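Local coordinates for SWD1-like protein (Myceliophthora thermophila, PDB 6E29) that probably serves, through this beta-propeller domain, as a scaffolding subunit of the COMPASS histone H3 methyltransferase complex, at residues E315-L329 / C332-V344. Residues are numbered along the deposited sequence; the frame is centred on the assembly and turned at random.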
loop_
_atom_site.group_PDB
_atom_site.type_symbol
_atom_site.label_atom_id
_atom_site.label_comp_id
_atom_site.label_asym_id
_atom_site.label_seq_id
_atom_site.Cartn_x
_atom_site.Cartn_y
_atom_site.Cartn_z
ATOM N N GLU B 315 -9.642 20.478 -6.076
ATOM C CA GLU B 315 -8.968 19.580 -6.996
ATOM C C GLU B 315 -9.128 18.124 -6.600
ATOM O O GLU B 315 -9.315 17.771 -5.428
ATOM C CB GLU B 315 -7.478 19.936 -7.187
ATOM C CG GLU B 315 -6.542 19.505 -6.103
ATOM C CD GLU B 315 -5.092 19.843 -6.416
ATOM O OE1 GLU B 315 -4.518 19.324 -7.401
ATOM O OE2 GLU B 315 -4.542 20.691 -5.677
ATOM N N GLU B 316 -9.067 17.289 -7.628
ATOM C CA GLU B 316 -9.047 15.851 -7.406
ATOM C C GLU B 316 -7.851 15.457 -6.531
ATOM O O GLU B 316 -6.729 15.920 -6.743
ATOM C CB GLU B 316 -8.979 15.128 -8.760
ATOM C CG GLU B 316 -9.353 13.648 -8.656
ATOM C CD GLU B 316 -9.416 12.928 -10.002
ATOM O OE1 GLU B 316 -9.321 11.659 -10.020
ATOM O OE2 GLU B 316 -9.562 13.635 -11.038
ATOM N N GLN B 317 -8.092 14.569 -5.550
ATOM C CA GLN B 317 -7.057 14.130 -4.624
ATOM C C GLN B 317 -6.625 12.693 -4.945
ATOM O O GLN B 317 -7.431 11.865 -5.373
ATOM C CB GLN B 317 -7.559 14.188 -3.176
ATOM C CG GLN B 317 -8.116 15.561 -2.802
ATOM C CD GLN B 317 -7.006 16.580 -2.666
ATOM O OE1 GLN B 317 -5.882 16.234 -2.328
ATOM N NE2 GLN B 317 -7.315 17.831 -2.934
ATOM N N GLY B 318 -5.345 12.404 -4.725
ATOM C CA GLY B 318 -4.807 11.081 -4.955
ATOM C C GLY B 318 -4.496 10.348 -3.676
ATOM O O GLY B 318 -5.401 9.924 -2.939
ATOM N N VAL B 319 -3.197 10.148 -3.407
ATOM C CA VAL B 319 -2.807 9.339 -2.243
ATOM C C VAL B 319 -3.167 10.086 -0.984
ATOM O O VAL B 319 -2.902 11.291 -0.881
ATOM C CB VAL B 319 -1.300 9.038 -2.272
ATOM C CG1 VAL B 319 -0.759 8.649 -0.868
ATOM C CG2 VAL B 319 -1.026 7.905 -3.282
ATOM N N ILE B 320 -3.679 9.365 0.035
ATOM C CA ILE B 320 -3.960 10.010 1.319
ATOM C C ILE B 320 -3.317 9.186 2.425
ATOM O O ILE B 320 -3.117 7.982 2.286
ATOM C CB ILE B 320 -5.485 10.181 1.566
ATOM C CG1 ILE B 320 -6.134 8.798 1.605
ATOM C CG2 ILE B 320 -6.109 11.074 0.429
ATOM C CD1 ILE B 320 -7.592 8.850 1.874
ATOM N N GLU B 321 -3.035 9.827 3.551
ATOM C CA GLU B 321 -2.387 9.139 4.667
ATOM C C GLU B 321 -2.771 9.838 5.950
ATOM O O GLU B 321 -2.747 11.073 6.002
ATOM C CB GLU B 321 -0.860 9.178 4.570
ATOM C CG GLU B 321 -0.323 8.284 3.507
ATOM C CD GLU B 321 -0.594 6.819 3.822
ATOM O OE1 GLU B 321 -0.453 6.398 5.004
ATOM O OE2 GLU B 321 -0.973 6.109 2.880
ATOM N N TRP B 322 -3.132 9.080 6.976
ATOM C CA TRP B 322 -3.350 9.673 8.287
ATOM C C TRP B 322 -2.064 9.713 9.111
ATOM O O TRP B 322 -1.225 8.801 9.017
ATOM C CB TRP B 322 -4.358 8.846 9.084
ATOM C CG TRP B 322 -5.784 8.830 8.570
ATOM C CD1 TRP B 322 -6.307 8.003 7.600
ATOM C CD2 TRP B 322 -6.876 9.613 9.064
ATOM N NE1 TRP B 322 -7.669 8.226 7.476
ATOM C CE2 TRP B 322 -8.036 9.191 8.376
ATOM C CE3 TRP B 322 -6.994 10.606 10.042
ATOM C CZ2 TRP B 322 -9.277 9.752 8.613
ATOM C CZ3 TRP B 322 -8.237 11.160 10.269
ATOM C CH2 TRP B 322 -9.349 10.728 9.567
ATOM N N HIS B 323 -1.989 10.691 10.017
ATOM C CA HIS B 323 -0.887 10.743 10.994
ATOM C C HIS B 323 -0.984 9.546 11.964
ATOM O O HIS B 323 -2.088 9.095 12.291
ATOM C CB HIS B 323 -0.974 12.074 11.748
ATOM C CG HIS B 323 0.223 12.364 12.594
ATOM N ND1 HIS B 323 0.301 11.996 13.920
ATOM C CD2 HIS B 323 1.396 12.978 12.294
ATOM C CE1 HIS B 323 1.473 12.392 14.411
ATOM N NE2 HIS B 323 2.157 12.971 13.441
ATOM N N PRO B 324 0.152 8.985 12.424
ATOM C CA PRO B 324 0.072 7.768 13.268
ATOM C C PRO B 324 -0.390 8.004 14.692
ATOM O O PRO B 324 -0.578 7.009 15.436
ATOM C CB PRO B 324 1.522 7.234 13.284
ATOM C CG PRO B 324 2.374 8.505 13.008
ATOM C CD PRO B 324 1.532 9.299 12.024
ATOM N N HIS B 325 -0.520 9.261 15.138
ATOM C CA HIS B 325 -0.877 9.508 16.534
ATOM C C HIS B 325 -2.025 10.501 16.656
ATOM O O HIS B 325 -2.778 10.460 17.635
ATOM C CB HIS B 325 0.317 10.013 17.363
ATOM C CG HIS B 325 1.367 8.960 17.544
ATOM N ND1 HIS B 325 1.176 7.882 18.386
ATOM C CD2 HIS B 325 2.575 8.771 16.949
ATOM C CE1 HIS B 325 2.232 7.083 18.322
ATOM N NE2 HIS B 325 3.089 7.589 17.446
ATOM N N ARG B 326 -2.133 11.415 15.707
ATOM C CA ARG B 326 -3.085 12.506 15.833
ATOM C C ARG B 326 -4.113 12.475 14.704
ATOM O O ARG B 326 -3.877 11.889 13.651
ATOM C CB ARG B 326 -2.399 13.876 15.778
ATOM C CG ARG B 326 -1.240 14.093 16.839
ATOM C CD ARG B 326 -1.782 14.061 18.272
ATOM N NE ARG B 326 -0.684 14.204 19.244
ATOM C CZ ARG B 326 -0.199 15.371 19.664
ATOM N NH1 ARG B 326 -0.728 16.527 19.236
ATOM N NH2 ARG B 326 0.814 15.385 20.518
ATOM N N ALA B 327 -5.225 13.207 14.905
ATOM C CA ALA B 327 -6.318 13.175 13.914
ATOM C C ALA B 327 -6.013 14.183 12.792
ATOM O O ALA B 327 -6.577 15.289 12.694
ATOM C CB ALA B 327 -7.647 13.487 14.612
ATOM N N LEU B 328 -5.018 13.840 12.003
ATOM C CA LEU B 328 -4.554 14.648 10.870
ATOM C C LEU B 328 -4.578 13.781 9.622
ATOM O O LEU B 328 -4.070 12.650 9.639
ATOM C CB LEU B 328 -3.115 15.176 11.099
ATOM C CG LEU B 328 -2.869 16.049 12.328
ATOM C CD1 LEU B 328 -1.366 16.269 12.574
ATOM C CD2 LEU B 328 -3.601 17.397 12.105
ATOM N N LEU B 329 -5.120 14.306 8.514
ATOM C CA LEU B 329 -5.266 13.507 7.285
ATOM C C LEU B 329 -4.562 14.306 6.198
ATOM O O LEU B 329 -4.932 15.462 5.966
ATOM C CB LEU B 329 -6.766 13.300 6.944
ATOM C CG LEU B 329 -7.129 12.652 5.606
ATOM C CD1 LEU B 329 -6.485 11.206 5.467
ATOM C CD2 LEU B 329 -8.654 12.577 5.475
ATOM N N CYS B 332 -2.552 14.255 -1.348
ATOM C CA CYS B 332 -1.807 14.756 -2.492
ATOM C C CYS B 332 -2.796 15.143 -3.558
ATOM O O CYS B 332 -3.591 14.305 -3.992
ATOM C CB CYS B 332 -0.875 13.674 -3.044
ATOM S SG CYS B 332 0.239 13.026 -1.805
ATOM N N GLY B 333 -2.728 16.398 -4.010
ATOM C CA GLY B 333 -3.561 16.816 -5.130
ATOM C C GLY B 333 -3.010 16.295 -6.455
ATOM O O GLY B 333 -1.810 16.393 -6.730
ATOM N N LEU B 334 -3.906 15.739 -7.277
ATOM C CA LEU B 334 -3.500 15.207 -8.576
ATOM C C LEU B 334 -3.129 16.300 -9.556
ATOM O O LEU B 334 -2.325 16.055 -10.458
ATOM C CB LEU B 334 -4.618 14.373 -9.187
ATOM C CG LEU B 334 -4.909 13.072 -8.440
ATOM C CD1 LEU B 334 -6.062 12.372 -9.133
ATOM C CD2 LEU B 334 -3.670 12.135 -8.356
ATOM N N GLU B 335 -3.739 17.487 -9.439
ATOM C CA GLU B 335 -3.530 18.542 -10.425
ATOM C C GLU B 335 -2.342 19.435 -10.075
ATOM O O GLU B 335 -1.566 19.812 -10.963
ATOM C CB GLU B 335 -4.806 19.395 -10.592
ATOM C CG GLU B 335 -6.003 18.653 -11.240
ATOM C CD GLU B 335 -7.389 19.246 -10.872
ATOM O OE1 GLU B 335 -7.657 20.428 -11.233
ATOM O OE2 GLU B 335 -8.198 18.527 -10.209
ATOM N N THR B 336 -2.184 19.779 -8.801
ATOM C CA THR B 336 -1.141 20.699 -8.351
ATOM C C THR B 336 0.036 20.005 -7.694
ATOM O O THR B 336 1.107 20.616 -7.576
ATOM C CB THR B 336 -1.707 21.690 -7.335
ATOM O OG1 THR B 336 -2.078 20.973 -6.146
ATOM C CG2 THR B 336 -2.899 22.471 -7.941
ATOM N N GLY B 337 -0.153 18.761 -7.264
ATOM C CA GLY B 337 0.803 18.045 -6.448
ATOM C C GLY B 337 1.053 18.626 -5.078
ATOM O O GLY B 337 2.036 18.241 -4.441
ATOM N N ARG B 338 0.201 19.535 -4.596
ATOM C CA ARG B 338 0.356 20.030 -3.240
ATOM C C ARG B 338 -0.060 18.980 -2.223
ATOM O O ARG B 338 -0.958 18.177 -2.473
ATOM C CB ARG B 338 -0.509 21.259 -3.030
ATOM C CG ARG B 338 0.007 22.411 -3.832
ATOM C CD ARG B 338 -0.548 23.698 -3.349
ATOM N NE ARG B 338 -1.893 23.948 -3.832
ATOM C CZ ARG B 338 -2.165 24.649 -4.926
ATOM N NH1 ARG B 338 -1.174 25.128 -5.681
ATOM N NH2 ARG B 338 -3.425 24.858 -5.277
ATOM N N ILE B 339 0.486 19.090 -1.006
ATOM C CA ILE B 339 0.029 18.242 0.084
ATOM C C ILE B 339 -0.776 19.106 1.033
ATOM O O ILE B 339 -0.242 20.056 1.627
ATOM C CB ILE B 339 1.182 17.563 0.844
ATOM C CG1 ILE B 339 2.029 16.715 -0.103
ATOM C CG2 ILE B 339 0.581 16.703 1.968
ATOM C CD1 ILE B 339 3.450 16.458 0.424
ATOM N N ASN B 340 -2.053 18.770 1.194
ATOM C CA ASN B 340 -2.897 19.422 2.185
ATOM C C ASN B 340 -3.091 18.523 3.394
ATOM O O ASN B 340 -3.296 17.315 3.244
ATOM C CB ASN B 340 -4.258 19.772 1.595
ATOM C CG ASN B 340 -4.187 20.967 0.703
ATOM O OD1 ASN B 340 -4.189 22.104 1.183
ATOM N ND2 ASN B 340 -4.096 20.735 -0.609
ATOM N N ILE B 341 -3.089 19.119 4.582
ATOM C CA ILE B 341 -3.274 18.368 5.830
ATOM C C ILE B 341 -4.475 18.933 6.558
ATOM O O ILE B 341 -4.501 20.137 6.914
ATOM C CB ILE B 341 -2.036 18.417 6.734
ATOM C CG1 ILE B 341 -0.822 17.822 6.024
ATOM C CG2 ILE B 341 -2.330 17.662 8.008
ATOM C CD1 ILE B 341 0.458 18.069 6.825
ATOM N N TRP B 342 -5.503 18.103 6.696
ATOM C CA TRP B 342 -6.716 18.441 7.425
ATOM C C TRP B 342 -6.594 18.044 8.878
ATOM O O TRP B 342 -6.117 16.952 9.182
ATOM C CB TRP B 342 -7.934 17.660 6.897
ATOM C CG TRP B 342 -8.544 18.162 5.673
ATOM C CD1 TRP B 342 -9.697 18.906 5.565
ATOM C CD2 TRP B 342 -8.084 17.941 4.339
ATOM N NE1 TRP B 342 -9.975 19.153 4.246
ATOM C CE2 TRP B 342 -9.003 18.586 3.469
ATOM C CE3 TRP B 342 -6.985 17.279 3.790
ATOM C CZ2 TRP B 342 -8.844 18.593 2.095
ATOM C CZ3 TRP B 342 -6.835 17.278 2.436
ATOM C CH2 TRP B 342 -7.768 17.915 1.592
ATOM N N SER B 343 -7.140 18.870 9.755
ATOM C CA SER B 343 -7.402 18.497 11.147
ATOM C C SER B 343 -8.841 17.988 11.230
ATOM O O SER B 343 -9.780 18.758 11.066
ATOM C CB SER B 343 -7.188 19.691 12.074
ATOM O OG SER B 343 -5.835 19.757 12.450
ATOM N N VAL B 344 -9.017 16.701 11.518
ATOM C CA VAL B 344 -10.321 16.024 11.411
ATOM C C VAL B 344 -10.921 15.819 12.802
ATOM O O VAL B 344 -10.412 15.021 13.590
ATOM C CB VAL B 344 -10.176 14.668 10.707
ATOM C CG1 VAL B 344 -11.540 14.081 10.411
ATOM C CG2 VAL B 344 -9.359 14.827 9.434
HETATM O O HOH W 1 -4.100 18.033 -1.806
#
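The carboxylate of E315 reaches into the 333-337 turn and gathers three donors there. Its OE1 accepts from two successive backbone amides, E335 N, met nearly along the C-O axis, and T336 N at 2.8 Å on the syn lone pair. The syn lone pair of OE2 takes the hydroxyl of T336, OG1 lying only 2.5 Å away. A chi1 of 79°, with CG between the backbone N and the carbonyl carbon, and an extended chi2 bring the acid to the turn. T336 OG1 in turn accepts from R338 N, an ST turn. E335 returns the grip, its OE2 receiving E316 N at 3.0 Å. Replacing E315 by an alanine would probably leave both turn amides and the T336 hydroxyl without their acceptor, freeing the turn to shift.

Next to the turn, strands 317-322 and 328-333 pair: G318 N donates to C332 O at 2.7 Å, nearly straight, while L334 CD2 packs against G318 CA. Strand 339-343 follows, W342 N bonding L329 O at 2.8 Å. A water donates to Q317 OE1 and accepts from N340 ND2, linking 317-322 to 339-343; N340 OD1 bonds T22. V344 CG2 sits 3.9 Å from W322 CZ3.

With N-terminal strand 19-23 these three form one blade, closing the propeller ring as in other WD40 proteins. R338, its NH2 4.3 Å from E315 OE2 and beyond a salt bridge, would probably offset part of the charge, against the like-charged E335 nearby.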